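Local coordinates for protein hydratase ChsH2 (Mycobacterium tuberculosis SUMu008, PDB 4W78) that probably catalyses hydration of an enoyl-CoA intermediate in cholesterol breakdown, working as the ChsH2 partner of the MaoC-like ChsH1-ChsH2 hydratase complex, at residues D32-D36 with I48-I52; L78-W84 with G115-A120. One frame throughout, in Å; residues are numbered along the deposited sequence.

Contact 1: residues D32-D36 with I48-I52; sequences DVHHD and IFVNI. With CD (cadmium ion), chain B.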
loop_
_atom_site.group_PDB
_atom_site.type_symbol
_atom_site.label_atom_id
_atom_site.label_comp_id
_atom_site.label_asym_id
_atom_site.label_seq_id
_atom_site.Cartn_x
_atom_site.Cartn_y
_atom_site.Cartn_z
ATOM N N ASP F 32 -2.288 -2.154 13.382
ATOM C CA ASP F 32 -0.907 -1.803 13.692
ATOM C C ASP F 32 0.054 -2.996 13.823
ATOM O O ASP F 32 1.212 -2.910 13.418
ATOM C CB ASP F 32 -0.848 -0.864 14.910
ATOM C CG ASP F 32 -1.671 -1.352 16.101
ATOM O OD1 ASP F 32 -2.002 -2.557 16.201
ATOM O OD2 ASP F 32 -1.968 -0.498 16.975
ATOM N N VAL F 33 -0.438 -4.116 14.344
ATOM C CA VAL F 33 0.420 -5.261 14.632
ATOM C C VAL F 33 1.084 -5.884 13.397
ATOM O O VAL F 33 2.034 -6.661 13.541
ATOM C CB VAL F 33 -0.346 -6.354 15.407
ATOM C CG1 VAL F 33 -0.810 -5.838 16.760
ATOM C CG2 VAL F 33 -1.529 -6.871 14.570
ATOM N N HIS F 34 0.604 -5.567 12.191
ATOM C CA HIS F 34 1.230 -6.146 11.004
ATOM C C HIS F 34 2.312 -5.259 10.393
ATOM O O HIS F 34 2.997 -5.679 9.455
ATOM C CB HIS F 34 0.186 -6.472 9.921
ATOM C CG HIS F 34 -0.997 -7.220 10.442
ATOM N ND1 HIS F 34 -0.894 -8.441 11.078
ATOM C CD2 HIS F 34 -2.308 -6.898 10.453
ATOM C CE1 HIS F 34 -2.093 -8.836 11.462
ATOM N NE2 HIS F 34 -2.962 -7.913 11.104
ATOM N N HIS F 35 2.476 -4.037 10.899
ATOM C CA HIS F 35 3.492 -3.146 10.337
ATOM C C HIS F 35 4.204 -2.271 11.371
ATOM O O HIS F 35 5.177 -1.597 11.044
ATOM C CB HIS F 35 2.885 -2.251 9.260
ATOM C CG HIS F 35 1.851 -1.309 9.793
ATOM N ND1 HIS F 35 0.502 -1.573 9.703
ATOM C CD2 HIS F 35 1.966 -0.128 10.446
ATOM C CE1 HIS F 35 -0.170 -0.588 10.274
ATOM N NE2 HIS F 35 0.694 0.298 10.738
ATOM N N ASP F 36 3.723 -2.268 12.611
ATOM C CA ASP F 36 4.309 -1.450 13.660
ATOM C C ASP F 36 4.834 -2.402 14.735
ATOM O O ASP F 36 4.066 -2.936 15.531
ATOM C CB ASP F 36 3.217 -0.524 14.228
ATOM C CG ASP F 36 3.716 0.411 15.322
ATOM O OD1 ASP F 36 4.754 0.133 15.959
ATOM O OD2 ASP F 36 3.039 1.440 15.569
ATOM N N ILE F 48 6.184 -7.850 14.412
ATOM C CA ILE F 48 5.092 -7.839 13.455
ATOM C C ILE F 48 4.881 -9.253 12.908
ATOM O O ILE F 48 5.803 -10.069 12.877
ATOM C CB ILE F 48 5.347 -6.865 12.297
ATOM C CG1 ILE F 48 6.592 -7.255 11.504
ATOM C CG2 ILE F 48 5.470 -5.430 12.850
ATOM C CD1 ILE F 48 6.748 -6.452 10.212
ATOM N N PHE F 49 3.645 -9.533 12.509
ATOM C CA PHE F 49 3.299 -10.872 12.048
ATOM C C PHE F 49 2.293 -10.794 10.915
ATOM O O PHE F 49 1.544 -9.819 10.780
ATOM C CB PHE F 49 2.776 -11.760 13.190
ATOM C CG PHE F 49 1.614 -11.179 13.948
ATOM C CD1 PHE F 49 0.303 -11.392 13.522
ATOM C CD2 PHE F 49 1.829 -10.451 15.109
ATOM C CE1 PHE F 49 -0.770 -10.873 14.236
ATOM C CE2 PHE F 49 0.758 -9.924 15.822
ATOM C CZ PHE F 49 -0.538 -10.140 15.389
ATOM N N VAL F 50 2.305 -11.851 10.111
ATOM C CA VAL F 50 1.458 -11.947 8.919
ATOM C C VAL F 50 -0.019 -12.011 9.300
ATOM O O VAL F 50 -0.392 -12.689 10.267
ATOM C CB VAL F 50 1.863 -13.208 8.123
ATOM C CG1 VAL F 50 0.910 -13.472 6.941
ATOM C CG2 VAL F 50 3.290 -13.094 7.618
ATOM N N ASN F 51 -0.870 -11.324 8.529
ATOM C CA ASN F 51 -2.309 -11.283 8.838
ATOM C C ASN F 51 -3.074 -12.449 8.209
ATOM O O ASN F 51 -2.539 -13.180 7.365
ATOM C CB ASN F 51 -2.938 -9.930 8.448
ATOM C CG ASN F 51 -3.155 -9.775 6.939
ATOM O OD1 ASN F 51 -2.497 -10.423 6.140
ATOM N ND2 ASN F 51 -4.103 -8.928 6.558
ATOM N N ILE F 52 -4.320 -12.640 8.612
ATOM C CA ILE F 52 -5.036 -13.841 8.192
ATOM C C ILE F 52 -5.500 -13.745 6.733
ATOM O O ILE F 52 -5.651 -14.769 6.068
ATOM C CB ILE F 52 -6.180 -14.196 9.178
ATOM C CG1 ILE F 52 -6.635 -15.658 8.974
ATOM C CG2 ILE F 52 -7.324 -13.196 9.071
ATOM C CD1 ILE F 52 -7.491 -16.145 10.129
HETATM CD CD CD B . -5.320 -7.948 11.000
HETATM O O HOH W 1 -5.543 -7.683 13.311
HETATM O O HOH W 2 -7.764 -7.115 10.987
#

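Contact 2: residues L78-W84 with G115-A120; sequences LRLGVPW and GDHVTA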
loop_
_atom_site.group_PDB
_atom_site.type_symbol
_atom_site.label_atom_id
_atom_site.label_comp_id
_atom_site.label_asym_id
_atom_site.label_seq_id
_atom_site.Cartn_x
_atom_site.Cartn_y
_atom_site.Cartn_z
ATOM N N LEU F 78 -9.172 -22.381 7.180
ATOM C CA LEU F 78 -7.882 -22.527 7.823
ATOM C C LEU F 78 -7.909 -22.226 9.306
ATOM O O LEU F 78 -8.815 -21.547 9.812
ATOM C CB LEU F 78 -6.810 -21.698 7.106
ATOM C CG LEU F 78 -7.042 -20.192 6.976
ATOM C CD1 LEU F 78 -6.607 -19.468 8.239
ATOM C CD2 LEU F 78 -6.298 -19.649 5.768
ATOM N N ARG F 79 -6.916 -22.766 9.989
ATOM C CA ARG F 79 -6.745 -22.482 11.394
ATOM C C ARG F 79 -5.285 -22.135 11.637
ATOM O O ARG F 79 -4.372 -22.770 11.098
ATOM C CB ARG F 79 -7.197 -23.668 12.251
ATOM C CG ARG F 79 -6.481 -24.967 11.987
ATOM C CD ARG F 79 -6.829 -26.004 13.064
ATOM N NE ARG F 79 -6.162 -27.273 12.801
ATOM C CZ ARG F 79 -6.310 -28.372 13.528
ATOM N NH1 ARG F 79 -7.104 -28.373 14.595
ATOM N NH2 ARG F 79 -5.656 -29.473 13.189
ATOM N N LEU F 80 -5.066 -21.099 12.437
ATOM C CA LEU F 80 -3.719 -20.652 12.709
ATOM C C LEU F 80 -3.185 -21.329 13.958
ATOM O O LEU F 80 -3.933 -21.619 14.891
ATOM C CB LEU F 80 -3.683 -19.127 12.835
ATOM C CG LEU F 80 -4.141 -18.419 11.552
ATOM C CD1 LEU F 80 -4.044 -16.921 11.696
ATOM C CD2 LEU F 80 -3.321 -18.898 10.335
ATOM N N GLY F 81 -1.889 -21.601 13.945
ATOM C CA GLY F 81 -1.201 -22.139 15.099
ATOM C C GLY F 81 -0.262 -21.061 15.600
ATOM O O GLY F 81 -0.695 -20.059 16.160
ATOM N N VAL F 82 1.031 -21.254 15.383
ATOM C CA VAL F 82 2.010 -20.286 15.849
ATOM C C VAL F 82 2.022 -19.091 14.903
ATOM O O VAL F 82 1.641 -19.212 13.740
ATOM C CB VAL F 82 3.415 -20.920 15.964
ATOM C CG1 VAL F 82 3.384 -22.102 16.918
ATOM C CG2 VAL F 82 3.930 -21.344 14.598
ATOM N N PRO F 83 2.433 -17.920 15.400
ATOM C CA PRO F 83 2.495 -16.737 14.536
ATOM C C PRO F 83 3.594 -16.845 13.481
ATOM O O PRO F 83 4.572 -17.581 13.662
ATOM C CB PRO F 83 2.795 -15.586 15.513
ATOM C CG PRO F 83 2.478 -16.131 16.869
ATOM C CD PRO F 83 2.766 -17.606 16.796
ATOM N N TRP F 84 3.405 -16.134 12.377
ATOM C CA TRP F 84 4.453 -15.979 11.383
ATOM C C TRP F 84 5.063 -14.593 11.588
ATOM O O TRP F 84 4.536 -13.580 11.106
ATOM C CB TRP F 84 3.891 -16.150 9.968
ATOM C CG TRP F 84 4.923 -16.119 8.884
ATOM C CD1 TRP F 84 6.277 -15.870 9.006
ATOM C CD2 TRP F 84 4.687 -16.363 7.507
ATOM N NE1 TRP F 84 6.880 -15.938 7.771
ATOM C CE2 TRP F 84 5.922 -16.241 6.834
ATOM C CE3 TRP F 84 3.547 -16.693 6.774
ATOM C CZ2 TRP F 84 6.043 -16.433 5.458
ATOM C CZ3 TRP F 84 3.671 -16.878 5.408
ATOM C CH2 TRP F 84 4.909 -16.744 4.766
ATOM N N GLY F 115 6.767 -24.185 14.834
ATOM C CA GLY F 115 5.684 -25.138 14.693
ATOM C C GLY F 115 4.814 -24.903 13.478
ATOM O O GLY F 115 5.234 -24.257 12.517
ATOM N N ASP F 116 3.599 -25.441 13.519
ATOM C CA ASP F 116 2.643 -25.250 12.436
ATOM C C ASP F 116 2.011 -23.872 12.540
ATOM O O ASP F 116 1.361 -23.555 13.530
ATOM C CB ASP F 116 1.543 -26.314 12.468
ATOM C CG ASP F 116 2.063 -27.712 12.165
ATOM O OD1 ASP F 116 3.239 -27.854 11.766
ATOM O OD2 ASP F 116 1.285 -28.674 12.318
ATOM N N HIS F 117 2.212 -23.060 11.513
ATOM C CA HIS F 117 1.652 -21.723 11.481
ATOM C C HIS F 117 0.229 -21.734 10.943
ATOM O O HIS F 117 -0.643 -21.051 11.456
ATOM C CB HIS F 117 2.513 -20.812 10.607
ATOM C CG HIS F 117 1.809 -19.566 10.178
ATOM N ND1 HIS F 117 1.361 -18.619 11.073
ATOM C CD2 HIS F 117 1.446 -19.125 8.950
ATOM C CE1 HIS F 117 0.763 -17.639 10.413
ATOM N NE2 HIS F 117 0.808 -17.924 9.121
ATOM N N VAL F 118 -0.003 -22.505 9.890
ATOM C CA VAL F 118 -1.333 -22.572 9.310
ATOM C C VAL F 118 -1.653 -23.992 8.849
ATOM O O VAL F 118 -0.796 -24.700 8.330
ATOM C CB VAL F 118 -1.522 -21.535 8.168
ATOM C CG1 VAL F 118 -0.550 -21.774 7.030
ATOM C CG2 VAL F 118 -2.978 -21.519 7.670
ATOM N N THR F 119 -2.887 -24.410 9.095
ATOM C CA THR F 119 -3.387 -25.693 8.624
ATOM C C THR F 119 -4.675 -25.408 7.879
ATOM O O THR F 119 -5.591 -24.760 8.418
ATOM C CB THR F 119 -3.637 -26.641 9.802
ATOM O OG1 THR F 119 -2.412 -26.814 10.525
ATOM C CG2 THR F 119 -4.123 -28.000 9.323
ATOM N N ALA F 120 -4.753 -25.855 6.627
ATOM C CA ALA F 120 -5.871 -25.448 5.791
ATOM C C ALA F 120 -6.425 -26.598 4.981
ATOM O O ALA F 120 -5.732 -27.569 4.694
ATOM C CB ALA F 120 -5.461 -24.321 4.866
HETATM O O HOH W 3 -2.129 -24.613 12.310
#

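Contact 1: residues D32-D36 with I48-I52
His34 ND1 donates to the backbone oxygen Phe49 O at 2.8 Å. The bond is fairly straight, 158° at the hydrogen. The carbonyl oxygen lies near the plane of the imidazole, at its edge. This bond helps fix the ring's rotation, with NE2 facing the cadmium ion. His34 NE2 binds the cadmium ion at 2.4 Å. Two waters and Asp29 OD2 are further ligands of the ion. Asn51 serves the same site from the second shell: its ND2 donates to Asp29 OD2 and Thr27 OG1, and its OD1 hydrogen-bonds to Thr54 OG1. Asn51 also caps the start of helix 52-67.

The imidazole is gripped on both faces. Asn51 CB sits over one face, 3.4 Å from the centroid of the His34 ring, in a CH-pi contact. Val33 CG2 covers the opposite face. An Asp and His on the loop over a hot-dog fold are characteristic of MaoC-like hydratases, so Asp29 and His34 are consistent with such an active site, here occupied by cadmium.

The backbones are joined by a weak bond from Phe49 N to Val33 O, 3.5 Å long. Beside it, Ile48 CA makes a CA-H...O contact to the same oxygen. The edge of the His34 ring is turned toward the face of Phe49 in an offset edge-to-face pair, with planes at 86°. With chi1 at 55°, the Phe49 ring folds back over its own backbone and toward the 32-36 turn. There Phe49 CZ meets Val33 CG2 at 3.5 Å. Ile48 CG2 packs on the backbone of His35 and Asp36, 3.6 Å from Asp36 N. His34 O is buried beside Ile48 with no polar partner in the model. Beyond the turn, His35 NE2 hydrogen-bonds to Thr18 OG1 of the second copy of ChsH2.

Contact 2: residues L78-W84 with G115-A120
His117 ND1 donates to Val82 O at 2.7 Å, with the oxygen in the ring plane. Strands 72-80 and 116-125 are antiparallel neighbours in the hot-dog sheet. A classic beta bulge at His117 and Val118, both facing Gly110, lies on the strand that carries this ring. Trp84 CB covers one imidazole face, 3.6 Å from the centroid of the His117 ring, and Leu80 CD2 lies over the other. The edge of the Trp84 indole also points to the His117 face, planes at 71°. His117 CG is anti to the backbone N (chi1 162°), which lets NE2 hydrogen-bond to Asp55 OD1 on helix 52-67.

Hydrogen bonds from Gly81 N to His117 O, 2.8 Å, and from Val82 N to Asp116 O carry the contact past the end of strand 72-80. Gly81 CA makes a CA-H...O contact to Asp116 O at 3.3 Å. Within the strands, Arg79 and Thr119 form a hydrogen-bonded pair. Leu78, Leu80, Val118 and Ala120 share the sheet face that holds the apolar contacts. Leu78 and Arg79 also pair with a strand of the ChsH1 chain, extending the sheet. Water 3 bridges Arg79 O, to which it donates at 3.1 Å, and Thr119 OG1 at 2.8 Å.

In the fold
From the N terminus the chain runs through strand 7-14 and helix 17-26 into contact 1. Contact 1 closes the loop around helix 37-42, bringing residues 32-36 against the start of helix 52-67. That helix leads to strand 72-80, where contact 2 opens. Contact 2 closes much later, after strands 89-100 and 103-111, when strand 116-125 lies down beside 72-80. The two contacts are in series, neither nested nor crossed. The centres of contact 1 and contact 2 are about 15 Å apart, yet the contacts touch. Val50 N probably hydrogen-bonds to Trp84 O, and Ile52 packs on Leu78 and Leu80. The metal-binding loop, through 48-52, is thus tied to the outermost strand of this chain's part of the sheet.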